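PDB 4BAX: glutamine synthetase from Streptomyces coelicolor, which belongs to the glutamine synthetase family, joining a beta-grasp domain to a catalytic domain, with ten protein chains in its assembly. Local coordinates for residues G257-P260 with M261-V264; T281-W284 with N285-S288; S292-A296 with S297-P301; E242-D245 with A246-T249. One frame throughout, in Å; residues are numbered along the deposited sequence.

Contact 1. Residues G257-P260 with M261-V264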
loop_
_atom_site.group_PDB
_atom_site.type_symbol
_atom_site.label_atom_id
_atom_site.label_comp_id
_atom_site.label_asym_id
_atom_site.label_seq_id
_atom_site.Cartn_x
_atom_site.Cartn_y
_atom_site.Cartn_z
ATOM N N GLY A 257 29.503 52.597 -14.362
ATOM C CA GLY A 257 30.303 52.398 -13.164
ATOM C C GLY A 257 30.155 51.041 -12.522
ATOM O O GLY A 257 30.319 50.004 -13.168
ATOM N N SER A 258 29.827 51.054 -11.237
ATOM C CA SER A 258 29.672 49.836 -10.485
ATOM C C SER A 258 28.196 49.443 -10.334
ATOM O O SER A 258 27.874 48.465 -9.641
ATOM C CB SER A 258 30.310 50.003 -9.107
ATOM O OG SER A 258 29.663 51.054 -8.404
ATOM N N LYS A 259 27.310 50.174 -11.013
ATOM C CA LYS A 259 25.860 49.958 -10.888
ATOM C C LYS A 259 25.406 48.546 -11.293
ATOM O O LYS A 259 24.501 47.983 -10.671
ATOM C CB LYS A 259 25.072 51.011 -11.682
ATOM C CG LYS A 259 25.369 52.447 -11.273
ATOM C CD LYS A 259 25.040 52.740 -9.822
ATOM C CE LYS A 259 25.266 54.217 -9.529
ATOM N NZ LYS A 259 25.572 54.425 -8.107
ATOM N N PRO A 260 26.026 47.960 -12.340
ATOM C CA PRO A 260 25.588 46.587 -12.667
ATOM C C PRO A 260 25.856 45.587 -11.539
ATOM O O PRO A 260 24.940 44.862 -11.103
ATOM C CB PRO A 260 26.441 46.245 -13.894
ATOM C CG PRO A 260 26.647 47.602 -14.558
ATOM C CD PRO A 260 26.883 48.532 -13.405
ATOM N N MET A 261 27.081 45.614 -11.010
ATOM C CA MET A 261 27.415 44.760 -9.881
ATOM C C MET A 261 26.683 45.153 -8.604
ATOM O O MET A 261 26.225 44.284 -7.867
ATOM C CB MET A 261 28.934 44.759 -9.652
ATOM C CG MET A 261 29.679 43.517 -10.131
ATOM S SD MET A 261 28.736 42.415 -11.198
ATOM C CE MET A 261 28.109 41.272 -9.963
ATOM N N ASP A 262 26.481 46.453 -8.407
ATOM C CA ASP A 262 25.779 46.962 -7.236
ATOM C C ASP A 262 24.349 46.420 -7.164
ATOM O O ASP A 262 23.891 45.991 -6.098
ATOM C CB ASP A 262 25.735 48.488 -7.275
ATOM C CG ASP A 262 27.049 49.124 -6.863
ATOM O OD1 ASP A 262 27.937 48.404 -6.338
ATOM O OD2 ASP A 262 27.183 50.352 -7.050
ATOM N N HIS A 263 23.652 46.434 -8.305
ATOM C CA HIS A 263 22.301 45.873 -8.384
ATOM C C HIS A 263 22.326 44.346 -8.286
ATOM O O HIS A 263 21.616 43.740 -7.473
ATOM C CB HIS A 263 21.600 46.302 -9.680
ATOM C CG HIS A 263 21.192 47.741 -9.706
ATOM N ND1 HIS A 263 19.902 48.141 -9.986
ATOM C CD2 HIS A 263 21.908 48.874 -9.512
ATOM C CE1 HIS A 263 19.838 49.460 -9.943
ATOM N NE2 HIS A 263 21.041 49.930 -9.659
ATOM N N VAL A 264 23.162 43.728 -9.110
ATOM C CA VAL A 264 23.157 42.284 -9.230
ATOM C C VAL A 264 23.497 41.614 -7.909
ATOM O O VAL A 264 22.871 40.612 -7.516
ATOM C CB VAL A 264 24.080 41.819 -10.368
ATOM C CG1 VAL A 264 24.525 40.365 -10.170
ATOM C CG2 VAL A 264 23.412 42.026 -11.748
#
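The carboxylate of D262 and the imidazole of H263 are the flat groups, and each meets the turn before it. S258 OG reaches D262 OD2 from above the carboxylate plane, 45° out of it, and donates a 2.9 Å hydrogen bond. K259 O approaches the H263 ring obliquely, 3.0 Å from CD2, while the ring nitrogens bond to T333 OG1 and Y267 OH. D262 CG stands opposite its carbonyl carbon (chi1 -78°), which swings the acid back toward the helix start. This is the first turn of helix 259-264, with S258 at the N-cap position, although its hydroxyl binds the aspartate side chain and caps no backbone N-H. Proline suits the turn because its missing N-H would have no acceptor inside the helix. Three i to i+4 bonds wind the turn: D262 N to S258 O (2.7 Å), H263 N to K259 O (3.0 Å) and V264 N to P260 O (2.9 Å). An acid near a helix N-terminus is probably favoured by the helix dipole. K259 NZ remains 4.5 Å from D262 OD2, beyond a salt bridge but near enough to add some attraction.

Contact 2. Residues T281-W284 with N285-S288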
loop_
_atom_site.group_PDB
_atom_site.type_symbol
_atom_site.label_atom_id
_atom_site.label_comp_id
_atom_site.label_asym_id
_atom_site.label_seq_id
_atom_site.Cartn_x
_atom_site.Cartn_y
_atom_site.Cartn_z
ATOM N N THR A 281 18.487 35.175 -18.360
ATOM C CA THR A 281 18.333 36.234 -19.370
ATOM C C THR A 281 19.708 36.449 -20.005
ATOM O O THR A 281 20.048 35.835 -21.026
ATOM C CB THR A 281 17.801 37.562 -18.755
ATOM O OG1 THR A 281 16.860 37.286 -17.711
ATOM C CG2 THR A 281 17.103 38.387 -19.799
ATOM N N ALA A 282 20.494 37.315 -19.370
ATOM C CA ALA A 282 21.833 37.666 -19.818
ATOM C C ALA A 282 22.693 37.133 -18.685
ATOM O O ALA A 282 22.156 36.802 -17.623
ATOM C CB ALA A 282 21.960 39.182 -19.914
ATOM N N PRO A 283 24.019 37.038 -18.887
ATOM C CA PRO A 283 24.804 36.530 -17.759
ATOM C C PRO A 283 24.760 37.558 -16.647
ATOM O O PRO A 283 24.658 38.747 -16.934
ATOM C CB PRO A 283 26.217 36.407 -18.339
ATOM C CG PRO A 283 26.228 37.321 -19.514
ATOM C CD PRO A 283 24.847 37.273 -20.081
ATOM N N TRP A 284 24.849 37.099 -15.405
ATOM C CA TRP A 284 24.752 37.972 -14.244
ATOM C C TRP A 284 25.883 39.003 -14.226
ATOM O O TRP A 284 25.763 40.063 -13.600
ATOM C CB TRP A 284 24.778 37.130 -12.963
ATOM C CG TRP A 284 26.063 36.353 -12.817
ATOM C CD1 TRP A 284 26.310 35.076 -13.234
ATOM C CD2 TRP A 284 27.266 36.803 -12.180
ATOM N NE1 TRP A 284 27.603 34.715 -12.922
ATOM C CE2 TRP A 284 28.207 35.756 -12.270
ATOM C CE3 TRP A 284 27.642 37.995 -11.549
ATOM C CZ2 TRP A 284 29.497 35.864 -11.750
ATOM C CZ3 TRP A 284 28.934 38.102 -11.038
ATOM C CH2 TRP A 284 29.842 37.040 -11.141
ATOM N N ASN A 285 26.965 38.694 -14.944
ATOM C CA ASN A 285 28.174 39.515 -14.940
ATOM C C ASN A 285 28.304 40.506 -16.104
ATOM O O ASN A 285 29.308 41.203 -16.211
ATOM C CB ASN A 285 29.426 38.630 -14.820
ATOM C CG ASN A 285 29.487 37.551 -15.897
ATOM O OD1 ASN A 285 28.977 37.722 -17.007
ATOM N ND2 ASN A 285 30.114 36.429 -15.567
ATOM N N GLU A 286 27.282 40.600 -16.953
ATOM C CA GLU A 286 27.302 41.601 -18.031
ATOM C C GLU A 286 26.005 42.376 -18.072
ATOM O O GLU A 286 24.921 41.831 -17.827
ATOM C CB GLU A 286 27.531 40.967 -19.418
ATOM C CG GLU A 286 28.610 39.909 -19.549
ATOM C CD GLU A 286 28.626 39.280 -20.955
ATOM O OE1 GLU A 286 27.706 39.582 -21.761
ATOM O OE2 GLU A 286 29.533 38.461 -21.242
ATOM N N TYR A 287 26.133 43.669 -18.344
ATOM C CA TYR A 287 24.962 44.513 -18.496
ATOM C C TYR A 287 24.698 44.831 -19.972
ATOM O O TYR A 287 25.600 45.269 -20.687
ATOM C CB TYR A 287 25.090 45.817 -17.694
ATOM C CG TYR A 287 23.888 46.703 -17.866
ATOM C CD1 TYR A 287 22.774 46.554 -17.050
ATOM C CD2 TYR A 287 23.836 47.655 -18.879
ATOM C CE1 TYR A 287 21.645 47.341 -17.224
ATOM C CE2 TYR A 287 22.708 48.456 -19.063
ATOM C CZ TYR A 287 21.614 48.296 -18.228
ATOM O OH TYR A 287 20.496 49.083 -18.400
ATOM N N SER A 288 23.463 44.632 -20.421
ATOM C CA SER A 288 23.071 45.053 -21.766
ATOM C C SER A 288 21.646 45.572 -21.723
ATOM O O SER A 288 20.847 45.102 -20.916
ATOM C CB SER A 288 23.174 43.895 -22.762
ATOM O OG SER A 288 22.528 42.732 -22.266
#
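N285 lays its CB over the face of the W284 indole, 3.7 Å from the centroid of the six-membered ring and only 8° off the ring normal, a CH-pi contact between sequence neighbours. CG of N285 lies between its own backbone N and carbonyl carbon (chi1 55°), which brings the amide back over the turn, between P283 and W284: ND2 sits 3.9 Å from W284 CE2, whereas OD1 leans the other way to within 3.3 Å of P283 CB. Asparagine is at home here, in the third position of a type I beta turn running from P283 to E286.

E286 closes that turn. Its backbone N donates to P283 O over 3.2 Å in a nearly straight bond (171°), though it comes from well above the carbonyl plane. Beyond CG the side chain is extended and crosses the proline ring; E286 CG lies 3.5 Å from P283 CG, so methylene meets methylene, and the carboxyl carbon CD lies just as near. S288 ends the walk, its OG 4.3 Å from A282 CB, while its N bonds to S297 OG.

A single backbone bond thus sets the turn, and the rest is packing: the indole lies under N285 CB, while the rigid proline meets the E286 chain and also the amide oxygen of N285. The CB hydrogens of N285, drawn slightly positive by the neighbouring amide, probably favour the indole's pi cloud.

Contact 3. Residues S292-A296 with S297-P301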
loop_
_atom_site.group_PDB
_atom_site.type_symbol
_atom_site.label_atom_id
_atom_site.label_comp_id
_atom_site.label_asym_id
_atom_site.label_seq_id
_atom_site.Cartn_x
_atom_site.Cartn_y
_atom_site.Cartn_z
ATOM N N SER A 292 13.151 45.343 -27.333
ATOM C CA SER A 292 12.512 44.059 -27.599
ATOM C C SER A 292 13.483 42.880 -27.422
ATOM O O SER A 292 13.246 41.777 -27.921
ATOM C CB SER A 292 11.897 44.046 -29.007
ATOM O OG SER A 292 11.263 42.808 -29.295
ATOM N N ASP A 293 14.562 43.116 -26.682
ATOM C CA ASP A 293 15.594 42.108 -26.496
ATOM C C ASP A 293 15.390 41.342 -25.191
ATOM O O ASP A 293 15.685 41.837 -24.098
ATOM C CB ASP A 293 16.967 42.769 -26.495
ATOM C CG ASP A 293 18.096 41.765 -26.531
ATOM O OD1 ASP A 293 17.829 40.540 -26.489
ATOM O OD2 ASP A 293 19.259 42.206 -26.659
ATOM N N ARG A 294 14.922 40.107 -25.326
ATOM C CA ARG A 294 14.668 39.271 -24.171
ATOM C C ARG A 294 15.970 38.700 -23.616
ATOM O O ARG A 294 15.977 38.145 -22.523
ATOM C CB ARG A 294 13.686 38.160 -24.515
ATOM C CG ARG A 294 12.259 38.613 -24.791
ATOM C CD ARG A 294 11.418 37.378 -25.111
ATOM N NE ARG A 294 10.657 37.476 -26.364
ATOM C CZ ARG A 294 11.190 37.445 -27.593
ATOM N NH1 ARG A 294 12.507 37.362 -27.768
ATOM N NH2 ARG A 294 10.401 37.538 -28.660
ATOM N N GLY A 295 17.062 38.829 -24.374
ATOM C CA GLY A 295 18.374 38.378 -23.922
ATOM C C GLY A 295 19.169 39.450 -23.180
ATOM O O GLY A 295 20.200 39.168 -22.567
ATOM N N ALA A 296 18.684 40.687 -23.229
ATOM C CA ALA A 296 19.320 41.808 -22.530
ATOM C C ALA A 296 19.073 41.843 -21.001
ATOM O O ALA A 296 18.141 41.219 -20.488
ATOM C CB ALA A 296 18.882 43.122 -23.166
ATOM N N SER A 297 19.930 42.554 -20.276
ATOM C CA SER A 297 19.723 42.755 -18.837
ATOM C C SER A 297 18.430 43.584 -18.604
ATOM O O SER A 297 17.591 43.280 -17.736
ATOM C CB SER A 297 20.926 43.493 -18.222
ATOM O OG SER A 297 22.116 42.721 -18.273
ATOM N N VAL A 298 18.273 44.615 -19.419
ATOM C CA VAL A 298 17.099 45.456 -19.369
ATOM C C VAL A 298 16.456 45.522 -20.752
ATOM O O VAL A 298 17.128 45.754 -21.761
ATOM C CB VAL A 298 17.470 46.873 -18.897
ATOM C CG1 VAL A 298 16.415 47.891 -19.303
ATOM C CG2 VAL A 298 17.720 46.869 -17.413
ATOM N N ARG A 299 15.144 45.337 -20.796
ATOM C CA ARG A 299 14.452 45.392 -22.069
ATOM C C ARG A 299 13.569 46.648 -22.202
ATOM O O ARG A 299 12.898 47.064 -21.246
ATOM C CB ARG A 299 13.608 44.129 -22.280
ATOM C CG ARG A 299 12.683 44.236 -23.486
ATOM C CD ARG A 299 11.938 42.961 -23.784
ATOM N NE ARG A 299 10.778 42.794 -22.919
ATOM C CZ ARG A 299 9.734 42.027 -23.226
ATOM N NH1 ARG A 299 9.708 41.381 -24.391
ATOM N NH2 ARG A 299 8.708 41.915 -22.384
ATOM N N ILE A 300 13.609 47.246 -23.392
ATOM C CA ILE A 300 12.667 48.286 -23.787
ATOM C C ILE A 300 11.621 47.678 -24.701
ATOM O O ILE A 300 11.912 47.340 -25.854
ATOM C CB ILE A 300 13.369 49.428 -24.555
ATOM C CG1 ILE A 300 14.355 50.162 -23.641
ATOM C CG2 ILE A 300 12.341 50.390 -25.143
ATOM C CD1 ILE A 300 15.508 50.779 -24.374
ATOM N N PRO A 301 10.375 47.612 -24.214
ATOM C CA PRO A 301 9.288 46.978 -24.962
ATOM C C PRO A 301 9.062 47.700 -26.280
ATOM O O PRO A 301 9.319 48.903 -26.385
ATOM C CB PRO A 301 8.080 47.150 -24.034
ATOM C CG PRO A 301 8.661 47.351 -22.676
ATOM C CD PRO A 301 9.909 48.144 -22.922
#
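Two arginines run side by side and point the same way: R299 NH1 lies 3.8 Å from R294 CG, and R294 NE is 4.5 Å from R299 NH1, with the guanidinium planes 42° apart. Each has an acid of its own, which probably offsets the like charges. R299 NE forms a salt bridge with E313 on strand 312-314, and R294 NE forms one with D43 of the second subunit.

R299 CG is anti to its backbone N (chi1 170°), and this carries the aliphatic part of the chain along the D293 backbone, CB resting 3.6 Å from D293 O. Arginine suits such a place, since its methylenes can pack on a main chain while its charged end travels on.

Residues 292-297 form the short connection between parallel strands 289-291 and 298-300, and it has to return the chain to the start of the second strand. A type I beta turn from D293 to A296 lies on the return path. Inside it an Asx turn forms, in which D293 OD1, met from above the carboxylate plane, accepts from G295 N at 2.8 Å; with no side chain, G295 does not crowd that oxygen. Where strand 289-291 gives way to the loop, S292 N donates to I300 O over 2.8 Å, beside the pairing of I300 with G290. S292 OG bonds to D56 of the second subunit.

Contact 4. Residues E242-D245 with A246-T249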
loop_
_atom_site.group_PDB
_atom_site.type_symbol
_atom_site.label_atom_id
_atom_site.label_comp_id
_atom_site.label_asym_id
_atom_site.label_seq_id
_atom_site.Cartn_x
_atom_site.Cartn_y
_atom_site.Cartn_z
ATOM N N GLU A 242 6.440 60.437 -20.273
ATOM C CA GLU A 242 6.309 61.527 -21.235
ATOM C C GLU A 242 7.180 61.449 -22.495
ATOM O O GLU A 242 6.712 61.803 -23.578
ATOM C CB GLU A 242 6.409 62.902 -20.541
ATOM C CG GLU A 242 5.060 63.310 -19.904
ATOM C CD GLU A 242 5.180 64.299 -18.742
ATOM O OE1 GLU A 242 6.200 65.014 -18.651
ATOM O OE2 GLU A 242 4.253 64.357 -17.904
ATOM N N GLY A 243 8.438 61.024 -22.363
ATOM C CA GLY A 243 9.354 61.070 -23.495
ATOM C C GLY A 243 10.453 60.019 -23.519
ATOM O O GLY A 243 10.832 59.457 -22.490
ATOM N N TYR A 244 10.974 59.759 -24.714
ATOM C CA TYR A 244 11.958 58.699 -24.948
ATOM C C TYR A 244 13.360 58.984 -24.464
ATOM O O TYR A 244 14.145 58.060 -24.264
ATOM C CB TYR A 244 11.990 58.310 -26.432
ATOM C CG TYR A 244 12.544 56.919 -26.710
ATOM C CD1 TYR A 244 11.805 55.773 -26.422
ATOM C CD2 TYR A 244 13.800 56.758 -27.275
ATOM C CE1 TYR A 244 12.318 54.499 -26.678
ATOM C CE2 TYR A 244 14.318 55.490 -27.539
ATOM C CZ TYR A 244 13.574 54.363 -27.237
ATOM O OH TYR A 244 14.083 53.103 -27.489
ATOM N N ASP A 245 13.706 60.256 -24.351
ATOM C CA ASP A 245 15.063 60.620 -23.956
ATOM C C ASP A 245 15.337 60.173 -22.516
ATOM O O ASP A 245 16.425 59.680 -22.195
ATOM C CB ASP A 245 15.291 62.124 -24.131
ATOM C CG ASP A 245 15.657 62.493 -25.571
ATOM O OD1 ASP A 245 16.030 61.588 -26.360
ATOM O OD2 ASP A 245 15.584 63.697 -25.909
ATOM N N ALA A 246 14.322 60.340 -21.673
ATOM C CA ALA A 246 14.399 59.922 -20.282
ATOM C C ALA A 246 14.530 58.401 -20.181
ATOM O O ALA A 246 15.256 57.892 -19.327
ATOM C CB ALA A 246 13.170 60.421 -19.515
ATOM N N ILE A 247 13.860 57.687 -21.082
ATOM C CA ILE A 247 13.926 56.219 -21.141
ATOM C C ILE A 247 15.341 55.743 -21.424
ATOM O O ILE A 247 15.846 54.850 -20.752
ATOM C CB ILE A 247 12.980 55.661 -22.240
ATOM C CG1 ILE A 247 11.505 55.917 -21.907
ATOM C CG2 ILE A 247 13.226 54.173 -22.468
ATOM C CD1 ILE A 247 10.819 54.778 -21.195
ATOM N N ILE A 248 15.997 56.366 -22.399
ATOM C CA ILE A 248 17.377 56.020 -22.721
ATOM C C ILE A 248 18.321 56.346 -21.580
ATOM O O ILE A 248 19.211 55.556 -21.276
ATOM C CB ILE A 248 17.849 56.702 -24.028
ATOM C CG1 ILE A 248 16.923 56.297 -25.176
ATOM C CG2 ILE A 248 19.274 56.304 -24.378
ATOM C CD1 ILE A 248 16.749 54.777 -25.300
ATOM N N THR A 249 18.106 57.482 -20.919
ATOM C CA THR A 249 18.956 57.869 -19.795
ATOM C C THR A 249 18.861 56.850 -18.663
ATOM O O THR A 249 19.882 56.409 -18.115
ATOM C CB THR A 249 18.552 59.267 -19.234
ATOM O OG1 THR A 249 18.457 60.229 -20.298
ATOM C CG2 THR A 249 19.552 59.755 -18.193
#
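Y244 and I248 make the close-packed part of this helical turn: CD1 of I248 lies 3.4 Å from Y244 CE2, the two side chains crossing at an angle, and the methyl meets the ring obliquely. I247 joins from the neighbouring position, its CG2 4.3 Å from Y244 CE1. The tyrosine reaches them because its CG is anti to the backbone N (chi1 -158°), which turns the ring along the helix toward later residues. Branched isoleucines suit this side, where broad apolar surface is wanted against the flat ring. I248 N donates to Y244 O over 3.1 Å and T249 N to D245 O over 3.0 Å, ordinary i to i+4 bonds. G243, which leaves helical geometry after helix 238-242, suits the break between that helix and helix 244-253; its O lies 3.7 Å from CG1 of the buried I247. T249 is packed too: its OG1 lies 2.8 Å from D245 O and hydrogen-bonds to Q343 OE1.

The open side belongs to D245, which is exposed, with a charged side chain suited to solvent; across the contact it contributes mainly its backbone.

Around the turn, small A246 and T249 rest on L338 of helix 323-341, and A246 and I247 both touch M240 of helix 238-242. I247 also meets V304 of helix 302-307, while Y244 packs on V291 and I248 on Y289, both of strand 289-291.

How the contacts relate
Along the chain the order is contact 4, contact 1, contact 2, contact 3. Helix 244-253 (contact 4) and helix 259-264 (contact 1) follow one another, yet their contact centres are 21 Å apart. Contact 2 bridges the middle: its centre is 11 Å from those of contacts 1 and 3, W284 packs on M261, and S288 pairs with V298 at the start of strand 298-300. Contact 3 continues the row to contact 4, 16 Å on between centres, where I300 reaches Y244 and I248. Contacts 1 and 3 do not touch. Loop and strand thus tie two successive helices together, and through contact 3 the cluster extends to the second subunit.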